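Local coordinates for non-toxic crystal protein (Bacillus thuringiensis, PDB 2D42), which is a non-toxic parasporal crystal protein that closely resembles the aerolysin-type beta-pore-forming toxins in structure, its own biological role being unknown, at residues D46-N54 and Q160-V168; S83-V93 and F222-G233. One frame throughout, in Å; residues are numbered along the deposited sequence.

Contact 1: residues D46-N54 and Q160-V168; sequences DPIVTDPVN and QGAFEKMTV
Lys165, in a long strand of an elongated aerolysin-type fold, reaches out to Asp46 and Ile48 in a segment that is mostly loop and runs roughly antiparallel to Gln160-Val168. The lysine chain bends at its second torsion (chi2 -71°) and then runs straight, which brings NZ to the carbonyls of Asp46 and Ile48. NZ donates to Asp46 O at 2.8 Å and to Ile48 O at 2.9 Å. It stands above the plane of both carbonyls, so neither is met on a lone pair. A looser salt bridge joins NZ to Asp46 OD2 at 3.5 Å. The same carboxylate closes an Asx turn, with OD1 accepting from Ile48 N. Two carbonyls and, at longer range, a carboxylate meet one ammonium group, which probably favours its charged form.

Val49 points toward strand residues 160-168, and its CG2 lies 3.9 Å from Phe163 CB. Leu107 of strand 101-109 packs on both residues. Asp51 CB lies 3.2 Å from Ala162 O, and the Asp51 carboxylate works through water. One water donates to Asp51 OD2 and accepts from Glu164 N; another bridges OD2 to Thr50 N.

At the far end Gln160 forms an antiparallel hydrogen-bonded pair with Asn54, where strand 54-65 begins. Asn54 N donates to Gln160 O at 3.0 Å. In return, Gln160 N donates to Asn54 O at 2.9 Å, with an N-H...O angle of 172°.

Contact 2: residues S83-V93 and F222-G233; sequences SRTSSQTRDGV and FTGEGTISGQIG
This contact is an antiparallel pairing of two long strands, 71-94 and 219-244, its centre about 5 Å from the centre of the folded chain. Strand residues 83-89 and 222-233 run 177° apart in direction. Backbone bonds form a regular ladder from Arg84 to Gln88. Ser86 with Ser229 and Gln88 with Thr227 are each bonded in both directions.

Thr85, Ser87 and Ile228 share one face. Ser87 CB lies 3.5 Å from Ile228 CG2, while Ser87 OG turns to Glu121 O and Thr85 OG1 to Ala119 O. Strand 114-122 covers this side, where Ile228 meets Ile118 and Phe120. The other face carries Ser86, Gln88, Thr227 and Ser229.

A classic beta bulge at Arg90 and Asp91 shifts the register by one residue. Both face Glu225, whose carbonyl O accepts from Arg90 N at 2.8 Å and from Asp91 N at 2.9 Å. With CG anti to the backbone N in Arg90 and Glu225 (chi1 170° and -179°) and both chains extended, the charged ends arrive side by side. Arg90 NH1 meets the syn side of Glu225 OE2 at 3.1 Å, tilted out of the carboxylate plane, in a salt bridge whose flat groups are almost perpendicular.

The chain turns a corner at the bulge, and beyond it Val93 meets Phe222. Its CG1 sits over one ring face, 3.9 Å from the centroid and offset toward the rim. Asp91 O lies at the ring edge. Phe211 also meets this ring.

Backbone bonds, largely independent of side-chain identity, thus carry the regular part, where Gly230 CA comes within 3.0 Å of Arg84 O. The corner depends on specific side-chain and carbonyl contacts.

The centres of contacts 1 and 2 lie about 12 Å apart. Residues 160-168, 222-233 and 83-93 are in one large mixed sheet, which 46-54 joins at Asn54; strand 48-49 belongs to a small separate sheet. Strand 150-185 pairs antiparallel with strand 219-244, so 160-168 and 222-233 are direct neighbours. Gly161 N to Ile232 O at 2.7 Å and Lys165 N to Ile228 O at 2.8 Å are probable hydrogen bonds between them. Across these segments the order is thus 46-54, 160-168, 222-233, 83-93. Along the chain it is 46-54, 83-93, 160-168, 222-233, so the contacts interleave. They tie distant parts of the sequence together, consistent with the elongated beta architecture of beta-pore-forming toxins.

Contact 1: residues D46-N54 and Q160-V168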
ATOM      1  N   ASP A  46     -12.085  -1.450   6.965  1.00 29.21           N
ATOM      2  CA  ASP A  46     -12.638  -2.742   7.396  1.00 28.98           C
ATOM      3  C   ASP A  46     -11.514  -3.771   7.381  1.00 27.48           C
ATOM      4  O   ASP A  46     -11.310  -4.469   6.393  1.00 25.50           O
ATOM      5  CB  ASP A  46     -13.777  -3.192   6.472  1.00 29.42           C
ATOM      6  CG  ASP A  46     -14.417  -4.502   6.926  1.00 29.45           C
ATOM      7  OD1 ASP A  46     -14.015  -5.028   7.983  1.00 26.02           O
ATOM      8  OD2 ASP A  46     -15.319  -5.006   6.223  1.00 32.32           O
ATOM      9  N   PRO A  47     -10.757  -3.865   8.487  1.00 28.26           N
ATOM     10  CA  PRO A  47      -9.634  -4.796   8.623  1.00 28.00           C
ATOM     11  C   PRO A  47     -10.000  -6.246   8.926  1.00 26.28           C
ATOM     12  O   PRO A  47      -9.119  -7.078   9.114  1.00 27.03           O
ATOM     13  CB  PRO A  47      -8.814  -4.167   9.744  1.00 26.22           C
ATOM     14  CG  PRO A  47      -9.879  -3.641  10.633  1.00 28.62           C
ATOM     15  CD  PRO A  47     -10.834  -2.976   9.657  1.00 26.97           C
ATOM     16  N   ILE A  48     -11.292  -6.543   8.979  1.00 25.85           N
ATOM     17  CA  ILE A  48     -11.733  -7.899   9.264  1.00 26.16           C
ATOM     18  C   ILE A  48     -11.880  -8.654   7.945  1.00 26.63           C
ATOM     19  O   ILE A  48     -12.818  -8.418   7.192  1.00 26.95           O
ATOM     20  CB  ILE A  48     -13.088  -7.892  10.007  1.00 25.92           C
ATOM     21  CG1 ILE A  48     -13.001  -6.994  11.250  1.00 23.85           C
ATOM     22  CG2 ILE A  48     -13.490  -9.312  10.381  1.00 25.75           C
ATOM     23  CD1 ILE A  48     -11.780  -7.248  12.125  1.00 26.85           C
ATOM     24  N   VAL A  49     -10.940  -9.547   7.656  1.00 27.27           N
ATOM     25  CA  VAL A  49     -10.985 -10.324   6.419  1.00 28.00           C
ATOM     26  C   VAL A  49     -11.844 -11.578   6.608  1.00 28.77           C
ATOM     27  O   VAL A  49     -11.628 -12.347   7.547  1.00 27.75           O
ATOM     28  CB  VAL A  49      -9.568 -10.768   5.987  1.00 28.55           C
ATOM     29  CG1 VAL A  49      -9.653 -11.588   4.702  1.00 23.76           C
ATOM     30  CG2 VAL A  49      -8.676  -9.550   5.795  1.00 25.35           C
ATOM     31  N   THR A  50     -12.805 -11.791   5.716  1.00 28.56           N
ATOM     32  CA  THR A  50     -13.670 -12.960   5.827  1.00 28.99           C
ATOM     33  C   THR A  50     -13.346 -14.048   4.812  1.00 28.65           C
ATOM     34  O   THR A  50     -13.948 -15.120   4.842  1.00 30.16           O
ATOM     35  CB  THR A  50     -15.163 -12.572   5.687  1.00 27.94           C
ATOM     36  OG1 THR A  50     -15.378 -11.915   4.429  1.00 28.66           O
ATOM     37  CG2 THR A  50     -15.578 -11.647   6.817  1.00 29.66           C
ATOM     38  N   ASP A  51     -12.385 -13.777   3.930  1.00 28.63           N
ATOM     39  CA  ASP A  51     -11.984 -14.731   2.896  1.00 28.13           C
ATOM     40  C   ASP A  51     -11.457 -16.033   3.488  1.00 27.36           C
ATOM     41  O   ASP A  51     -10.881 -16.043   4.573  1.00 26.20           O
ATOM     42  CB  ASP A  51     -10.875 -14.156   1.996  1.00 28.22           C
ATOM     43  CG  ASP A  51     -11.283 -12.885   1.286  1.00 29.93           C
ATOM     44  OD1 ASP A  51     -10.897 -12.730   0.108  1.00 32.76           O
ATOM     45  OD2 ASP A  51     -11.964 -12.037   1.897  1.00 30.80           O
ATOM     46  N   PRO A  52     -11.641 -17.151   2.770  1.00 28.95           N
ATOM     47  CA  PRO A  52     -11.170 -18.457   3.235  1.00 29.19           C
ATOM     48  C   PRO A  52      -9.653 -18.516   3.086  1.00 29.03           C
ATOM     49  O   PRO A  52      -9.075 -17.757   2.316  1.00 28.93           O
ATOM     50  CB  PRO A  52     -11.871 -19.428   2.290  1.00 30.44           C
ATOM     51  CG  PRO A  52     -11.901 -18.662   1.011  1.00 32.00           C
ATOM     52  CD  PRO A  52     -12.337 -17.278   1.477  1.00 30.35           C
ATOM     53  N   VAL A  53      -9.008 -19.407   3.824  1.00 30.32           N
ATOM     54  CA  VAL A  53      -7.565 -19.545   3.730  1.00 29.62           C
ATOM     55  C   VAL A  53      -7.280 -20.812   2.948  1.00 29.81           C
ATOM     56  O   VAL A  53      -8.159 -21.667   2.819  1.00 28.03           O
ATOM     57  CB  VAL A  53      -6.912 -19.673   5.125  1.00 31.40           C
ATOM     58  CG1 VAL A  53      -7.268 -18.462   5.976  1.00 31.82           C
ATOM     59  CG2 VAL A  53      -7.363 -20.960   5.802  1.00 32.08           C
ATOM     60  N   ASN A  54      -6.073 -20.911   2.395  1.00 27.82           N
ATOM     61  CA  ASN A  54      -5.661 -22.099   1.662  1.00 27.44           C
ATOM     62  C   ASN A  54      -4.554 -22.745   2.474  1.00 26.17           C
ATOM     63  O   ASN A  54      -3.729 -22.049   3.060  1.00 28.60           O
ATOM     64  CB  ASN A  54      -5.098 -21.761   0.276  1.00 28.74           C
ATOM     65  CG  ASN A  54      -6.161 -21.297  -0.698  1.00 28.99           C
ATOM     66  OD1 ASN A  54      -7.333 -21.640  -0.571  1.00 30.63           O
ATOM     67  ND2 ASN A  54      -5.746 -20.534  -1.696  1.00 30.37           N
ATOM     68  N   GLN A 160      -2.292 -19.880   4.240  1.00 25.19           N
ATOM     69  CA  GLN A 160      -2.204 -18.629   3.507  1.00 26.88           C
ATOM     70  C   GLN A 160      -3.533 -17.902   3.399  1.00 28.35           C
ATOM     71  O   GLN A 160      -4.517 -18.455   2.905  1.00 27.65           O
ATOM     72  CB  GLN A 160      -1.663 -18.878   2.098  1.00 30.40           C
ATOM     73  CG  GLN A 160      -1.420 -17.601   1.302  1.00 35.62           C
ATOM     74  CD  GLN A 160      -0.910 -17.874  -0.095  1.00 38.60           C
ATOM     75  OE1 GLN A 160      -1.555 -18.582  -0.867  1.00 43.52           O
ATOM     76  NE2 GLN A 160       0.254 -17.313  -0.433  1.00 40.60           N
ATOM     77  N   GLY A 161      -3.548 -16.655   3.867  1.00 29.36           N
ATOM     78  CA  GLY A 161      -4.748 -15.843   3.803  1.00 26.94           C
ATOM     79  C   GLY A 161      -4.778 -15.031   2.522  1.00 27.05           C
ATOM     80  O   GLY A 161      -3.754 -14.854   1.858  1.00 26.82           O
ATOM     81  N   ALA A 162      -5.956 -14.538   2.165  1.00 24.30           N
ATOM     82  CA  ALA A 162      -6.112 -13.731   0.965  1.00 23.70           C
ATOM     83  C   ALA A 162      -7.097 -12.635   1.317  1.00 23.63           C
ATOM     84  O   ALA A 162      -7.941 -12.819   2.195  1.00 21.37           O
ATOM     85  CB  ALA A 162      -6.647 -14.585  -0.191  1.00 25.51           C
ATOM     86  N   PHE A 163      -7.004 -11.496   0.639  1.00 24.54           N
ATOM     87  CA  PHE A 163      -7.909 -10.396   0.947  1.00 24.47           C
ATOM     88  C   PHE A 163      -8.051  -9.440  -0.227  1.00 24.71           C
ATOM     89  O   PHE A 163      -7.254  -9.445  -1.154  1.00 24.48           O
ATOM     90  CB  PHE A 163      -7.371  -9.623   2.158  1.00 24.04           C
ATOM     91  CG  PHE A 163      -5.991  -9.078   1.936  1.00 25.99           C
ATOM     92  CD1 PHE A 163      -5.806  -7.820   1.374  1.00 25.67           C
ATOM     93  CD2 PHE A 163      -4.874  -9.871   2.187  1.00 22.79           C
ATOM     94  CE1 PHE A 163      -4.526  -7.365   1.056  1.00 26.31           C
ATOM     95  CE2 PHE A 163      -3.592  -9.425   1.872  1.00 27.23           C
ATOM     96  CZ  PHE A 163      -3.422  -8.167   1.303  1.00 23.95           C
ATOM     97  N   GLU A 164      -9.094  -8.623  -0.161  1.00 25.70           N
ATOM     98  CA  GLU A 164      -9.365  -7.610  -1.157  1.00 28.46           C
ATOM     99  C   GLU A 164     -10.078  -6.540  -0.348  1.00 27.97           C
ATOM    100  O   GLU A 164     -11.184  -6.761   0.153  1.00 27.58           O
ATOM    101  CB  GLU A 164     -10.274  -8.154  -2.258  1.00 30.36           C
ATOM    102  CG  GLU A 164     -10.099  -7.429  -3.572  1.00 39.68           C
ATOM    103  CD  GLU A 164     -11.069  -7.901  -4.635  1.00 44.04           C
ATOM    104  OE1 GLU A 164     -11.197  -9.137  -4.825  1.00 47.30           O
ATOM    105  OE2 GLU A 164     -11.696  -7.033  -5.285  1.00 45.23           O
ATOM    106  N   LYS A 165      -9.437  -5.388  -0.197  1.00 26.43           N
ATOM    107  CA  LYS A 165     -10.024  -4.317   0.599  1.00 25.10           C
ATOM    108  C   LYS A 165      -9.949  -2.932  -0.019  1.00 24.53           C
ATOM    109  O   LYS A 165      -9.066  -2.626  -0.823  1.00 23.49           O
ATOM    110  CB  LYS A 165      -9.344  -4.249   1.966  1.00 24.75           C
ATOM    111  CG  LYS A 165      -9.560  -5.447   2.855  1.00 21.81           C
ATOM    112  CD  LYS A 165     -10.993  -5.504   3.357  1.00 21.61           C
ATOM    113  CE  LYS A 165     -11.167  -6.693   4.282  1.00 20.89           C
ATOM    114  NZ  LYS A 165     -12.468  -6.607   4.990  1.00 21.69           N
ATOM    115  N   MET A 166     -10.888  -2.095   0.393  1.00 23.82           N
ATOM    116  CA  MET A 166     -10.936  -0.716  -0.055  1.00 26.17           C
ATOM    117  C   MET A 166      -9.965   0.022   0.867  1.00 24.20           C
ATOM    118  O   MET A 166      -9.777  -0.356   2.026  1.00 22.49           O
ATOM    119  CB  MET A 166     -12.365  -0.177   0.103  1.00 29.13           C
ATOM    120  CG  MET A 166     -12.525   1.329  -0.096  1.00 36.93           C
ATOM    121  SD  MET A 166     -12.390   2.219   1.480  1.00 44.73           S
ATOM    122  CE  MET A 166     -14.034   1.903   2.179  1.00 42.58           C
ATOM    123  N   THR A 167      -9.319   1.052   0.355  1.00 25.79           N
ATOM    124  CA  THR A 167      -8.394   1.804   1.192  1.00 24.70           C
ATOM    125  C   THR A 167      -8.779   3.273   1.188  1.00 25.34           C
ATOM    126  O   THR A 167      -9.378   3.762   0.233  1.00 25.36           O
ATOM    127  CB  THR A 167      -6.950   1.709   0.681  1.00 24.40           C
ATOM    128  OG1 THR A 167      -6.889   2.228  -0.653  1.00 24.65           O
ATOM    129  CG2 THR A 167      -6.450   0.259   0.705  1.00 24.71           C
ATOM    130  N   VAL A 168      -8.450   3.963   2.270  1.00 23.61           N
ATOM    131  CA  VAL A 168      -8.706   5.387   2.376  1.00 24.95           C
ATOM    132  C   VAL A 168      -7.307   5.969   2.237  1.00 25.04           C
ATOM    133  O   VAL A 168      -6.418   5.646   3.017  1.00 22.14           O
ATOM    134  CB  VAL A 168      -9.323   5.766   3.742  1.00 23.14           C
ATOM    135  CG1 VAL A 168      -9.382   7.294   3.882  1.00 21.44           C
ATOM    136  CG2 VAL A 168     -10.748   5.192   3.842  1.00 25.43           C
TER
HETATM  137  O   HOH W   1     -11.647  -1.454   4.122  1.00 23.05           O
HETATM  138  O   HOH W   2     -13.161  -9.756   3.865  1.00 37.52           O
HETATM  139  O   HOH W   3     -11.328  -9.472   1.644  1.00 27.31           O
HETATM  140  O   HOH W   4      -7.996 -15.385   3.988  1.00 31.71           O

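Contact 2: residues S83-V93 and F222-G233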
ATOM      1  N   SER A  83       4.602 -14.027  -0.953  1.00 37.19           N
ATOM      2  CA  SER A  83       3.201 -13.672  -1.143  1.00 39.26           C
ATOM      3  C   SER A  83       3.153 -12.269  -1.745  1.00 39.11           C
ATOM      4  O   SER A  83       3.979 -11.415  -1.423  1.00 38.75           O
ATOM      5  CB  SER A  83       2.450 -13.705   0.191  1.00 41.54           C
ATOM      6  OG  SER A  83       2.418 -15.020   0.729  1.00 45.05           O
ATOM      7  N   ARG A  84       2.186 -12.037  -2.623  1.00 38.96           N
ATOM      8  CA  ARG A  84       2.058 -10.748  -3.284  1.00 37.10           C
ATOM      9  C   ARG A  84       0.847  -9.942  -2.864  1.00 36.18           C
ATOM     10  O   ARG A  84      -0.197 -10.495  -2.520  1.00 34.96           O
ATOM     11  CB  ARG A  84       2.008 -10.948  -4.800  1.00 40.27           C
ATOM     12  CG  ARG A  84       1.709  -9.680  -5.582  1.00 44.46           C
ATOM     13  CD  ARG A  84       1.953  -9.876  -7.069  1.00 48.68           C
ATOM     14  NE  ARG A  84       3.315 -10.336  -7.336  1.00 51.94           N
ATOM     15  CZ  ARG A  84       3.835 -10.477  -8.552  1.00 53.20           C
ATOM     16  NH1 ARG A  84       3.111 -10.191  -9.624  1.00 54.73           N
ATOM     17  NH2 ARG A  84       5.081 -10.910  -8.696  1.00 55.20           N
ATOM     18  N   THR A  85       1.004  -8.623  -2.889  1.00 34.40           N
ATOM     19  CA  THR A  85      -0.083  -7.711  -2.569  1.00 32.60           C
ATOM     20  C   THR A  85      -0.062  -6.659  -3.663  1.00 32.44           C
ATOM     21  O   THR A  85       1.005  -6.247  -4.122  1.00 32.94           O
ATOM     22  CB  THR A  85       0.109  -7.023  -1.208  1.00 33.05           C
ATOM     23  OG1 THR A  85       1.225  -6.126  -1.276  1.00 35.19           O
ATOM     24  CG2 THR A  85       0.353  -8.058  -0.126  1.00 32.73           C
ATOM     25  N   SER A  86      -1.241  -6.236  -4.092  1.00 31.68           N
ATOM     26  CA  SER A  86      -1.344  -5.239  -5.139  1.00 31.76           C
ATOM     27  C   SER A  86      -2.293  -4.115  -4.719  1.00 31.31           C
ATOM     28  O   SER A  86      -3.305  -4.370  -4.067  1.00 31.50           O
ATOM     29  CB  SER A  86      -1.851  -5.904  -6.414  1.00 33.64           C
ATOM     30  OG  SER A  86      -1.925  -4.967  -7.469  1.00 40.05           O
ATOM     31  N   SER A  87      -1.960  -2.875  -5.072  1.00 29.06           N
ATOM     32  CA  SER A  87      -2.813  -1.736  -4.738  1.00 28.41           C
ATOM     33  C   SER A  87      -3.094  -0.914  -5.989  1.00 27.72           C
ATOM     34  O   SER A  87      -2.373  -1.017  -6.980  1.00 27.20           O
ATOM     35  CB  SER A  87      -2.138  -0.845  -3.700  1.00 30.37           C
ATOM     36  OG  SER A  87      -1.059  -0.135  -4.278  1.00 33.00           O
ATOM     37  N   GLN A  88      -4.143  -0.097  -5.943  1.00 26.69           N
ATOM     38  CA  GLN A  88      -4.487   0.744  -7.079  1.00 26.56           C
ATOM     39  C   GLN A  88      -5.353   1.904  -6.647  1.00 26.39           C
ATOM     40  O   GLN A  88      -6.434   1.711  -6.089  1.00 27.63           O
ATOM     41  CB  GLN A  88      -5.240  -0.058  -8.149  1.00 30.73           C
ATOM     42  CG  GLN A  88      -5.542   0.741  -9.408  1.00 33.70           C
ATOM     43  CD  GLN A  88      -6.444  -0.002 -10.372  1.00 37.34           C
ATOM     44  OE1 GLN A  88      -6.542   0.354 -11.542  1.00 40.26           O
ATOM     45  NE2 GLN A  88      -7.117  -1.031  -9.880  1.00 39.00           N
ATOM     46  N   THR A  89      -4.884   3.116  -6.914  1.00 26.37           N
ATOM     47  CA  THR A  89      -5.642   4.304  -6.554  1.00 27.10           C
ATOM     48  C   THR A  89      -6.823   4.559  -7.479  1.00 28.12           C
ATOM     49  O   THR A  89      -6.727   4.380  -8.697  1.00 27.39           O
ATOM     50  CB  THR A  89      -4.762   5.560  -6.595  1.00 27.25           C
ATOM     51  OG1 THR A  89      -3.706   5.428  -5.639  1.00 25.83           O
ATOM     52  CG2 THR A  89      -5.608   6.819  -6.297  1.00 25.13           C
ATOM     53  N   ARG A  90      -7.932   4.988  -6.884  1.00 29.87           N
ATOM     54  CA  ARG A  90      -9.131   5.333  -7.627  1.00 32.84           C
ATOM     55  C   ARG A  90      -9.220   6.864  -7.622  1.00 32.30           C
ATOM     56  O   ARG A  90      -9.275   7.501  -8.682  1.00 31.80           O
ATOM     57  CB  ARG A  90     -10.370   4.748  -6.956  1.00 37.51           C
ATOM     58  CG  ARG A  90     -11.662   5.264  -7.550  1.00 44.17           C
ATOM     59  CD  ARG A  90     -12.875   4.768  -6.786  1.00 49.60           C
ATOM     60  NE  ARG A  90     -14.110   5.236  -7.406  1.00 55.46           N
ATOM     61  CZ  ARG A  90     -15.327   4.975  -6.942  1.00 56.61           C
ATOM     62  NH1 ARG A  90     -15.479   4.244  -5.844  1.00 58.72           N
ATOM     63  NH2 ARG A  90     -16.394   5.439  -7.580  1.00 57.91           N
ATOM     64  N   ASP A  91      -9.237   7.444  -6.424  1.00 28.68           N
ATOM     65  CA  ASP A  91      -9.282   8.896  -6.287  1.00 28.85           C
ATOM     66  C   ASP A  91      -8.008   9.371  -5.602  1.00 27.91           C
ATOM     67  O   ASP A  91      -7.803   9.140  -4.404  1.00 29.21           O
ATOM     68  CB  ASP A  91     -10.504   9.340  -5.481  1.00 26.93           C
ATOM     69  CG  ASP A  91     -11.817   9.003  -6.180  1.00 30.55           C
ATOM     70  OD1 ASP A  91     -11.819   8.910  -7.426  1.00 30.21           O
ATOM     71  OD2 ASP A  91     -12.844   8.850  -5.487  1.00 28.63           O
ATOM     72  N   GLY A  92      -7.147  10.026  -6.372  1.00 26.38           N
ATOM     73  CA  GLY A  92      -5.899  10.511  -5.824  1.00 26.48           C
ATOM     74  C   GLY A  92      -5.577  11.957  -6.160  1.00 26.59           C
ATOM     75  O   GLY A  92      -6.436  12.730  -6.584  1.00 26.72           O
ATOM     76  N   VAL A  93      -4.312  12.316  -5.978  1.00 27.66           N
ATOM     77  CA  VAL A  93      -3.860  13.671  -6.235  1.00 28.21           C
ATOM     78  C   VAL A  93      -2.387  13.634  -6.617  1.00 27.93           C
ATOM     79  O   VAL A  93      -1.683  12.687  -6.269  1.00 29.68           O
ATOM     80  CB  VAL A  93      -4.057  14.553  -4.976  1.00 26.88           C
ATOM     81  CG1 VAL A  93      -3.252  13.988  -3.801  1.00 25.38           C
ATOM     82  CG2 VAL A  93      -3.641  15.998  -5.277  1.00 27.70           C
ATOM     83  N   PHE A 222      -5.805  15.969   2.176  1.00 28.63           N
ATOM     84  CA  PHE A 222      -6.487  15.267   1.095  1.00 27.69           C
ATOM     85  C   PHE A 222      -6.982  13.899   1.544  1.00 26.20           C
ATOM     86  O   PHE A 222      -6.290  13.183   2.267  1.00 25.80           O
ATOM     87  CB  PHE A 222      -5.547  15.078  -0.106  1.00 26.85           C
ATOM     88  CG  PHE A 222      -6.126  14.215  -1.199  1.00 26.74           C
ATOM     89  CD1 PHE A 222      -7.092  14.716  -2.065  1.00 27.54           C
ATOM     90  CD2 PHE A 222      -5.740  12.881  -1.328  1.00 28.17           C
ATOM     91  CE1 PHE A 222      -7.672  13.897  -3.048  1.00 28.42           C
ATOM     92  CE2 PHE A 222      -6.308  12.059  -2.299  1.00 25.52           C
ATOM     93  CZ  PHE A 222      -7.276  12.565  -3.161  1.00 27.07           C
ATOM     94  N   THR A 223      -8.188  13.540   1.122  1.00 27.00           N
ATOM     95  CA  THR A 223      -8.716  12.224   1.448  1.00 27.23           C
ATOM     96  C   THR A 223      -9.194  11.573   0.159  1.00 28.02           C
ATOM     97  O   THR A 223     -10.120  12.054  -0.494  1.00 26.97           O
ATOM     98  CB  THR A 223      -9.864  12.283   2.473  1.00 28.11           C
ATOM     99  OG1 THR A 223      -9.338  12.703   3.739  1.00 26.48           O
ATOM    100  CG2 THR A 223     -10.500  10.896   2.647  1.00 27.50           C
ATOM    101  N   GLY A 224      -8.522  10.489  -0.208  1.00 26.77           N
ATOM    102  CA  GLY A 224      -8.859   9.774  -1.419  1.00 28.22           C
ATOM    103  C   GLY A 224      -9.234   8.327  -1.156  1.00 27.77           C
ATOM    104  O   GLY A 224      -9.489   7.927  -0.014  1.00 26.10           O
ATOM    105  N   GLU A 225      -9.232   7.533  -2.216  1.00 27.69           N
ATOM    106  CA  GLU A 225      -9.627   6.146  -2.102  1.00 28.90           C
ATOM    107  C   GLU A 225      -8.923   5.230  -3.090  1.00 26.90           C
ATOM    108  O   GLU A 225      -8.563   5.636  -4.198  1.00 27.16           O
ATOM    109  CB  GLU A 225     -11.137   6.065  -2.313  1.00 29.46           C
ATOM    110  CG  GLU A 225     -11.742   4.688  -2.218  1.00 35.26           C
ATOM    111  CD  GLU A 225     -13.157   4.672  -2.760  1.00 37.43           C
ATOM    112  OE1 GLU A 225     -13.934   5.589  -2.418  1.00 38.18           O
ATOM    113  OE2 GLU A 225     -13.489   3.746  -3.529  1.00 40.67           O
ATOM    114  N   GLY A 226      -8.742   3.981  -2.678  1.00 24.90           N
ATOM    115  CA  GLY A 226      -8.113   2.997  -3.537  1.00 25.18           C
ATOM    116  C   GLY A 226      -8.552   1.590  -3.153  1.00 25.38           C
ATOM    117  O   GLY A 226      -9.582   1.404  -2.505  1.00 23.98           O
ATOM    118  N   THR A 227      -7.771   0.596  -3.551  1.00 25.68           N
ATOM    119  CA  THR A 227      -8.069  -0.790  -3.210  1.00 27.90           C
ATOM    120  C   THR A 227      -6.744  -1.538  -3.127  1.00 26.79           C
ATOM    121  O   THR A 227      -5.740  -1.086  -3.669  1.00 26.13           O
ATOM    122  CB  THR A 227      -8.933  -1.493  -4.293  1.00 29.83           C
ATOM    123  OG1 THR A 227      -8.213  -1.511  -5.527  1.00 31.41           O
ATOM    124  CG2 THR A 227     -10.254  -0.774  -4.498  1.00 31.78           C
ATOM    125  N   ILE A 228      -6.742  -2.664  -2.421  1.00 28.36           N
ATOM    126  CA  ILE A 228      -5.553  -3.498  -2.313  1.00 27.18           C
ATOM    127  C   ILE A 228      -6.047  -4.930  -2.273  1.00 28.08           C
ATOM    128  O   ILE A 228      -7.160  -5.194  -1.831  1.00 26.96           O
ATOM    129  CB  ILE A 228      -4.740  -3.259  -1.025  1.00 29.96           C
ATOM    130  CG1 ILE A 228      -5.611  -3.530   0.202  1.00 31.75           C
ATOM    131  CG2 ILE A 228      -4.158  -1.853  -1.017  1.00 32.80           C
ATOM    132  CD1 ILE A 228      -4.844  -3.470   1.499  1.00 33.78           C
ATOM    133  N   SER A 229      -5.219  -5.851  -2.741  1.00 27.48           N
ATOM    134  CA  SER A 229      -5.575  -7.256  -2.730  1.00 29.53           C
ATOM    135  C   SER A 229      -4.277  -8.023  -2.620  1.00 29.46           C
ATOM    136  O   SER A 229      -3.228  -7.538  -3.041  1.00 29.61           O
ATOM    137  CB  SER A 229      -6.298  -7.634  -4.023  1.00 31.65           C
ATOM    138  OG  SER A 229      -5.413  -7.544  -5.119  1.00 37.84           O
ATOM    139  N   GLY A 230      -4.331  -9.213  -2.039  1.00 30.23           N
ATOM    140  CA  GLY A 230      -3.117  -9.993  -1.920  1.00 28.73           C
ATOM    141  C   GLY A 230      -3.248 -11.214  -1.047  1.00 28.05           C
ATOM    142  O   GLY A 230      -4.343 -11.596  -0.633  1.00 26.42           O
ATOM    143  N   GLN A 231      -2.113 -11.832  -0.764  1.00 28.38           N
ATOM    144  CA  GLN A 231      -2.081 -13.023   0.070  1.00 30.40           C
ATOM    145  C   GLN A 231      -0.946 -12.910   1.064  1.00 30.33           C
ATOM    146  O   GLN A 231       0.006 -12.162   0.843  1.00 31.33           O
ATOM    147  CB  GLN A 231      -1.873 -14.258  -0.801  1.00 31.43           C
ATOM    148  CG  GLN A 231      -3.019 -14.521  -1.754  1.00 37.82           C
ATOM    149  CD  GLN A 231      -2.653 -15.509  -2.844  1.00 42.32           C
ATOM    150  OE1 GLN A 231      -3.515 -16.224  -3.364  1.00 46.81           O
ATOM    151  NE2 GLN A 231      -1.377 -15.544  -3.211  1.00 43.86           N
ATOM    152  N   ILE A 232      -1.049 -13.649   2.164  1.00 28.66           N
ATOM    153  CA  ILE A 232      -0.004 -13.635   3.175  1.00 27.68           C
ATOM    154  C   ILE A 232      -0.027 -14.919   3.998  1.00 27.07           C
ATOM    155  O   ILE A 232      -1.097 -15.478   4.270  1.00 26.02           O
ATOM    156  CB  ILE A 232      -0.162 -12.452   4.157  1.00 28.06           C
ATOM    157  CG1 ILE A 232      -1.426 -12.631   4.989  1.00 28.96           C
ATOM    158  CG2 ILE A 232      -0.268 -11.143   3.403  1.00 32.45           C
ATOM    159  CD1 ILE A 232      -1.491 -11.700   6.171  1.00 33.17           C
ATOM    160  N   GLY A 233       1.159 -15.377   4.385  1.00 26.42           N
ATOM    161  CA  GLY A 233       1.270 -16.568   5.211  1.00 27.76           C
ATOM    162  C   GLY A 233       0.870 -16.152   6.612  1.00 28.01           C
ATOM    163  O   GLY A 233       1.402 -15.170   7.131  1.00 28.28           O
TER